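PDB 3BWZ: cellulosomal scaffoldin adaptor protein B from Acetivibrio cellulolyticus, which acts as an adaptor scaffoldin of the cellulosome, this chain being one of its type II cohesin modules, a class that binds dockerin modules. Local coordinates for residues 15-18 with 19-22; 57-60 with 61-64; 145-148 with 149-153. All blocks are in the same frame, centred on the assembly; numbering follows the deposited sequence.

Contact 1 (15-18 with 19-22)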
loop_
_atom_site.group_PDB
_atom_site.type_symbol
_atom_site.label_atom_id
_atom_site.label_comp_id
_atom_site.label_asym_id
_atom_site.label_seq_id
_atom_site.Cartn_x
_atom_site.Cartn_y
_atom_site.Cartn_z
ATOM N N THR A 15 -5.073 18.182 -0.814
ATOM C CA THR A 15 -6.056 18.791 0.049
ATOM C C THR A 15 -7.380 18.089 -0.245
ATOM O O THR A 15 -7.641 17.723 -1.388
ATOM C CB THR A 15 -6.010 20.265 -0.173
ATOM O OG1 THR A 15 -4.675 20.727 0.084
ATOM C CG2 THR A 15 -6.888 20.897 0.790
ATOM N N ALA A 16 -8.191 17.890 0.782
ATOM C CA ALA A 16 -9.458 17.186 0.606
ATOM C C ALA A 16 -10.394 17.616 1.726
ATOM O O ALA A 16 -10.040 17.598 2.893
ATOM C CB ALA A 16 -9.226 15.669 0.653
ATOM N N SER A 17 -11.612 17.961 1.342
ATOM C CA SER A 17 -12.635 18.366 2.297
ATOM C C SER A 17 -13.241 17.162 3.012
ATOM O O SER A 17 -13.111 16.024 2.572
ATOM C CB SER A 17 -13.732 19.139 1.595
ATOM O OG SER A 17 -13.185 20.271 0.949
ATOM N N VAL A 18 -13.915 17.430 4.119
ATOM C CA VAL A 18 -14.644 16.393 4.823
ATOM C C VAL A 18 -15.542 15.660 3.827
ATOM O O VAL A 18 -16.198 16.266 2.973
ATOM C CB VAL A 18 -15.453 16.975 5.967
ATOM C CG1 VAL A 18 -16.269 15.896 6.633
ATOM C CG2 VAL A 18 -14.506 17.644 6.978
ATOM N N GLY A 19 -15.534 14.343 3.951
ATOM C CA GLY A 19 -16.352 13.488 3.141
ATOM C C GLY A 19 -15.744 13.066 1.819
ATOM O O GLY A 19 -16.249 12.140 1.175
ATOM N N GLU A 20 -14.695 13.739 1.376
ATOM C CA GLU A 20 -14.072 13.349 0.136
ATOM C C GLU A 20 -13.306 12.035 0.285
ATOM O O GLU A 20 -12.905 11.639 1.382
ATOM C CB GLU A 20 -13.103 14.425 -0.335
ATOM C CG GLU A 20 -13.745 15.628 -0.944
ATOM C CD GLU A 20 -12.717 16.527 -1.618
ATOM O OE1 GLU A 20 -11.918 16.052 -2.446
ATOM O OE2 GLU A 20 -12.702 17.703 -1.313
ATOM N N ILE A 21 -13.054 11.404 -0.862
ATOM C CA ILE A 21 -12.215 10.215 -0.920
ATOM C C ILE A 21 -10.815 10.615 -1.393
ATOM O O ILE A 21 -10.665 11.278 -2.430
ATOM C CB ILE A 21 -12.816 9.148 -1.866
ATOM C CG1 ILE A 21 -14.249 8.812 -1.447
ATOM C CG2 ILE A 21 -11.930 7.902 -1.887
ATOM C CD1 ILE A 21 -14.433 8.405 -0.006
ATOM N N VAL A 22 -9.816 10.179 -0.651
ATOM C CA VAL A 22 -8.425 10.338 -1.016
ATOM C C VAL A 22 -7.901 8.957 -1.378
ATOM O O VAL A 22 -8.033 7.998 -0.596
ATOM C CB VAL A 22 -7.617 10.906 0.183
ATOM C CG1 VAL A 22 -6.112 10.922 -0.133
ATOM C CG2 VAL A 22 -8.119 12.283 0.586
HETATM O O HOH W 1 -9.427 17.362 -3.429
#

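Contact 2 (57-60 with 61-64)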
loop_
_atom_site.group_PDB
_atom_site.type_symbol
_atom_site.label_atom_id
_atom_site.label_comp_id
_atom_site.label_asym_id
_atom_site.label_seq_id
_atom_site.Cartn_x
_atom_site.Cartn_y
_atom_site.Cartn_z
ATOM N N ALA A 57 -16.965 0.555 3.928
ATOM C CA ALA A 57 -15.894 0.536 4.907
ATOM C C ALA A 57 -15.162 -0.794 4.909
ATOM O O ALA A 57 -15.773 -1.856 4.891
ATOM C CB ALA A 57 -16.432 0.806 6.288
ATOM N N TYR A 58 -13.843 -0.747 4.986
ATOM C CA TYR A 58 -13.074 -1.968 5.240
ATOM C C TYR A 58 -13.519 -2.569 6.548
ATOM O O TYR A 58 -13.757 -1.840 7.510
ATOM C CB TYR A 58 -11.582 -1.679 5.402
ATOM C CG TYR A 58 -10.772 -1.458 4.142
ATOM C CD1 TYR A 58 -11.334 -0.970 2.964
ATOM C CD2 TYR A 58 -9.403 -1.707 4.147
ATOM C CE1 TYR A 58 -10.562 -0.746 1.840
ATOM C CE2 TYR A 58 -8.633 -1.485 3.028
ATOM C CZ TYR A 58 -9.203 -0.985 1.884
ATOM O OH TYR A 58 -8.396 -0.735 0.781
ATOM N N THR A 59 -13.547 -3.905 6.581
ATOM C CA THR A 59 -13.630 -4.670 7.818
ATOM C C THR A 59 -12.203 -5.036 8.255
ATOM O O THR A 59 -11.225 -4.650 7.633
ATOM C CB THR A 59 -14.408 -5.967 7.609
ATOM O OG1 THR A 59 -13.582 -6.837 6.829
ATOM C CG2 THR A 59 -15.748 -5.706 6.934
ATOM N N LYS A 60 -12.103 -5.833 9.310
ATOM C CA LYS A 60 -10.830 -6.345 9.781
ATOM C C LYS A 60 -10.129 -7.259 8.785
ATOM O O LYS A 60 -8.987 -7.599 9.011
ATOM C CB LYS A 60 -11.017 -7.056 11.124
ATOM C CG LYS A 60 -11.424 -6.177 12.292
ATOM C CD LYS A 60 -11.738 -7.051 13.509
ATOM C CE LYS A 60 -12.645 -6.375 14.493
ATOM N NZ LYS A 60 -13.219 -7.370 15.435
ATOM N N SER A 61 -10.801 -7.681 7.722
ATOM C CA SER A 61 -10.216 -8.595 6.735
ATOM C C SER A 61 -10.146 -8.060 5.308
ATOM O O SER A 61 -9.652 -8.748 4.439
ATOM C CB SER A 61 -10.971 -9.933 6.732
ATOM O OG SER A 61 -12.336 -9.790 6.388
ATOM N N THR A 62 -10.629 -6.840 5.063
ATOM C CA THR A 62 -10.694 -6.344 3.701
ATOM C C THR A 62 -9.299 -6.086 3.123
ATOM O O THR A 62 -8.457 -5.450 3.742
ATOM C CB THR A 62 -11.492 -5.041 3.624
ATOM O OG1 THR A 62 -12.776 -5.225 4.248
ATOM C CG2 THR A 62 -11.633 -4.520 2.221
ATOM N N MET A 63 -9.107 -6.577 1.909
ATOM C CA MET A 63 -7.901 -6.359 1.163
ATOM C C MET A 63 -7.954 -4.997 0.432
ATOM O O MET A 63 -9.004 -4.580 -0.020
ATOM C CB MET A 63 -7.787 -7.521 0.180
ATOM C CG MET A 63 -6.509 -7.636 -0.547
ATOM S SD MET A 63 -5.213 -8.242 0.538
ATOM C CE MET A 63 -3.776 -7.850 -0.460
ATOM N N PRO A 64 -6.806 -4.321 0.279
ATOM C CA PRO A 64 -6.745 -3.154 -0.601
ATOM C C PRO A 64 -7.223 -3.456 -2.012
ATOM O O PRO A 64 -7.255 -4.607 -2.448
ATOM C CB PRO A 64 -5.260 -2.779 -0.571
ATOM C CG PRO A 64 -4.825 -3.236 0.774
ATOM C CD PRO A 64 -5.508 -4.556 0.920
#

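Contact 3 (145-148 with 149-153)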
loop_
_atom_site.group_PDB
_atom_site.type_symbol
_atom_site.label_atom_id
_atom_site.label_comp_id
_atom_site.label_asym_id
_atom_site.label_seq_id
_atom_site.Cartn_x
_atom_site.Cartn_y
_atom_site.Cartn_z
ATOM N N LEU A 145 9.442 -6.767 0.315
ATOM C CA LEU A 145 9.280 -7.016 -1.111
ATOM C C LEU A 145 9.919 -8.343 -1.457
ATOM O O LEU A 145 10.971 -8.672 -0.907
ATOM C CB LEU A 145 9.923 -5.884 -1.918
ATOM C CG LEU A 145 9.558 -4.450 -1.528
ATOM C CD1 LEU A 145 10.255 -3.468 -2.480
ATOM C CD2 LEU A 145 8.053 -4.223 -1.451
ATOM N N PHE A 146 9.286 -9.089 -2.347
ATOM C CA PHE A 146 9.769 -10.397 -2.780
ATOM C C PHE A 146 10.168 -10.370 -4.241
ATOM O O PHE A 146 9.542 -9.673 -5.034
ATOM C CB PHE A 146 8.690 -11.470 -2.599
ATOM C CG PHE A 146 8.248 -11.622 -1.197
ATOM C CD1 PHE A 146 7.033 -11.129 -0.774
ATOM C CD2 PHE A 146 9.043 -12.277 -0.280
ATOM C CE1 PHE A 146 6.635 -11.270 0.545
ATOM C CE2 PHE A 146 8.635 -12.431 1.045
ATOM C CZ PHE A 146 7.449 -11.916 1.440
ATOM N N ASP A 147 11.168 -11.169 -4.597
ATOM C CA ASP A 147 11.528 -11.403 -5.974
ATOM C C ASP A 147 10.870 -12.687 -6.493
ATOM O O ASP A 147 10.157 -13.400 -5.772
ATOM C CB ASP A 147 13.060 -11.393 -6.163
ATOM C CG ASP A 147 13.769 -12.590 -5.558
ATOM O OD1 ASP A 147 13.158 -13.657 -5.403
ATOM O OD2 ASP A 147 14.981 -12.438 -5.235
ATOM N N TRP A 148 11.101 -12.977 -7.757
ATOM C CA TRP A 148 10.410 -14.074 -8.405
ATOM C C TRP A 148 11.014 -15.441 -8.150
ATOM O O TRP A 148 10.542 -16.421 -8.708
ATOM C CB TRP A 148 10.175 -13.793 -9.889
ATOM C CG TRP A 148 11.365 -13.676 -10.770
ATOM C CD1 TRP A 148 12.659 -14.004 -10.505
ATOM C CD2 TRP A 148 11.325 -13.271 -12.144
ATOM N NE1 TRP A 148 13.422 -13.816 -11.627
ATOM C CE2 TRP A 148 12.622 -13.386 -12.651
ATOM C CE3 TRP A 148 10.299 -12.868 -13.000
ATOM C CZ2 TRP A 148 12.928 -13.076 -13.969
ATOM C CZ3 TRP A 148 10.604 -12.574 -14.310
ATOM C CH2 TRP A 148 11.911 -12.689 -14.783
ATOM N N ASN A 149 12.042 -15.494 -7.306
ATOM C CA ASN A 149 12.479 -16.747 -6.706
ATOM C C ASN A 149 11.856 -16.998 -5.341
ATOM O O ASN A 149 12.118 -18.027 -4.725
ATOM C CB ASN A 149 13.995 -16.792 -6.570
ATOM C CG ASN A 149 14.693 -16.676 -7.888
ATOM O OD1 ASN A 149 14.305 -17.335 -8.855
ATOM N ND2 ASN A 149 15.695 -15.818 -7.959
ATOM N N GLY A 150 11.049 -16.065 -4.852
ATOM C CA GLY A 150 10.418 -16.174 -3.549
ATOM C C GLY A 150 11.258 -15.606 -2.408
ATOM O O GLY A 150 10.885 -15.727 -1.233
ATOM N N ASP A 151 12.385 -14.990 -2.738
ATOM C CA ASP A 151 13.269 -14.426 -1.736
ATOM C C ASP A 151 12.910 -12.986 -1.462
ATOM O O ASP A 151 12.466 -12.262 -2.326
ATOM C CB ASP A 151 14.716 -14.503 -2.193
ATOM C CG ASP A 151 15.188 -15.928 -2.395
ATOM O OD1 ASP A 151 14.822 -16.791 -1.570
ATOM O OD2 ASP A 151 15.887 -16.184 -3.395
ATOM N N ARG A 152 13.173 -12.546 -0.247
ATOM C CA ARG A 152 13.034 -11.142 0.098
ATOM C C ARG A 152 14.096 -10.328 -0.602
ATOM O O ARG A 152 15.258 -10.745 -0.736
ATOM C CB ARG A 152 13.136 -10.914 1.601
ATOM C CG ARG A 152 11.937 -11.419 2.340
ATOM C CD ARG A 152 11.980 -11.114 3.835
ATOM N NE ARG A 152 13.139 -11.758 4.393
ATOM C CZ ARG A 152 14.333 -11.225 4.605
ATOM N NH1 ARG A 152 14.614 -9.927 4.460
ATOM N NH2 ARG A 152 15.270 -12.040 5.033
ATOM N N ILE A 153 13.693 -9.152 -1.049
ATOM C CA ILE A 153 14.599 -8.152 -1.577
ATOM C C ILE A 153 14.997 -7.310 -0.384
ATOM O O ILE A 153 14.215 -6.501 0.108
ATOM C CB ILE A 153 13.898 -7.344 -2.663
ATOM C CG1 ILE A 153 13.507 -8.273 -3.821
ATOM C CG2 ILE A 153 14.782 -6.184 -3.146
ATOM C CD1 ILE A 153 12.594 -7.645 -4.858
HETATM O O HOH W 2 16.552 -14.630 -5.403
HETATM O O HOH W 3 16.456 -11.069 -3.269
#

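Contact 1 (15-18 with 19-22)
A type II beta turn from Ser17 to Glu20 reverses the chain just ahead of strand 21-29, and its first and last residues are tied twice. The bond that closes the turn is backbone to backbone, Glu20 N to Ser17 O at 3.0 Å (N-H...O 162°). The second runs the other way: Ser17 N donates to Glu20 OE2 at 2.9 Å, standing 65° out of the carboxylate plane and so meeting the oxygen from above. Glu20 can fold back like this because CG lies beside its own backbone N, opposite the carbonyl carbon (chi1 -76°), and the rest of the chain is extended. Its other oxygen, OE1, accepts from a water at 3.0 Å that also donates to Thr15 O, and forms a salt bridge with Lys13, so both carboxylate oxygens are engaged. Gly19 takes the positive phi that the third position of a type II turn requires. On the buried side, Ala16 CB meets Val22 CG2 at 3.6 Å. Both of these residues also rest on Val120 of strand 111-120 and Ile165 of strand 158-165, while backbone bonds from Gly19 and Glu20 to Val120 fasten the turn to strand 111-120, an antiparallel neighbour of strand 21-29.

Contact 2 (57-60 with 61-64)
Thr62 lays its methyl over one face of the Tyr58 ring, and this forms the tightly packed part of the contact. CG2 stands 3.8 Å from the ring centroid and 17° off the ring normal, the geometry of a CH-pi contact; it is displaced toward the rim, so that Tyr58 CD1 is its nearest ring atom at 3.6 Å. Further along the same side chain, Tyr58 OH comes to 3.2 Å from Pro64 CA. The two branches of Thr62 divide the work. With OG1 placed beside its own backbone N (chi1 -53°), CG2 is left for the ring while OG1 accepts from Thr59 N at 2.8 Å.

These residues belong to the loop between strands 48-51 and 65-66 of the cohesin beta-sandwich, where a type I beta turn runs from Thr59 to Thr62. Its closing bond, Thr62 N to Thr59 O, is weak at 3.4 Å, and side chains do much of the holding instead. Thr59 OG1 sits between its backbone N and carbonyl carbon (chi1 71°), from where it accepts from Ser61 N at 3.0 Å and forms an ST turn. Asn82 of strand 77-83 adds a clamp from outside, its ND2 bonding to both Thr59 O and Thr62 O.

The packed side faces the interior: Tyr58 also lies on Pro50 and Val116, and Pro64 on Phe91, Ala114 and Val116. The outer side is loose by comparison. Thr59, Lys60 and Ser61 are exposed, and Ser61 is modelled in two conformations. The extended chain of Lys60 leaves the turn from a CB that points away from 61-64.

Contact 3 (145-148 with 149-153)
Leu145, near the end of strand 143-147, accepts through its O from Ile153 N at 2.8 Å in an almost straight bond (N-H...O 176°), which brings the returning chain alongside the strand. Next, Phe146 faces Arg152 in a single beta bridge, a non-hydrogen-bonded pair flanked by the Leu145-Ile153 and Asp147-Asp151 bonds; its ring atom CE2 meets Arg152 CG at 3.7 Å, so the aliphatic part of the arginine makes this contact. Asp147 carries most of the remainder. Its N donates to Asp151 O at 2.8 Å, and its O accepts from Gly150 N at 3.0 Å, closing a type I turn; with Gly150 at positive phi, this is a hairpin turn with a classic G1 beta bulge. The Asp147 side chain turns into the loop because CG lies between backbone N and carbonyl carbon (chi1 70°). OD1 then accepts from Asn149 N at 2.9 Å, an Asx turn, and from Asp151 N at 3.1 Å, the two donors reaching it from opposite faces of the carboxylate. Trp148, whose CB points away from the returning chain, sets its ring edge-to-face with Tyr101 of helix 98-104, while Arg102 bonds to its O.

The two acidic groups lie side by side, Asp147 OD1 4.2 Å from Asp151 OD2, with their planes 71° apart. One water donates to Asp147 OD2 and Asp151 OD2 and accepts from Asn149 ND2. A second links Asp147 OD2 to Arg152 O. These donors, together with the two backbone N-H groups at OD1, would probably offset the repulsion between the paired carboxylates and fix the rotation of Asp147.

How the contacts relate
The three contacts follow one another along the chain, each a local turn or loop on the same cohesin beta-sandwich, and none touches another. Contacts 1 and 3 lie on opposite sides of the chain's centre, about 36 Å apart between centres. Contact 2 lies about 20 Å from contact 1 and about 25 Å from contact 3, again centre to centre. Strand 111-120 serves the first two, receiving side chains from both 15-22 and 57-64. Strand 88-94, touched by Met63 and Pro64, pairs with strand 34-42, which in turn borders strand 143-147 of contact 3. Thus separate local turns redirect the chain at well-spaced points of one beta-sandwich.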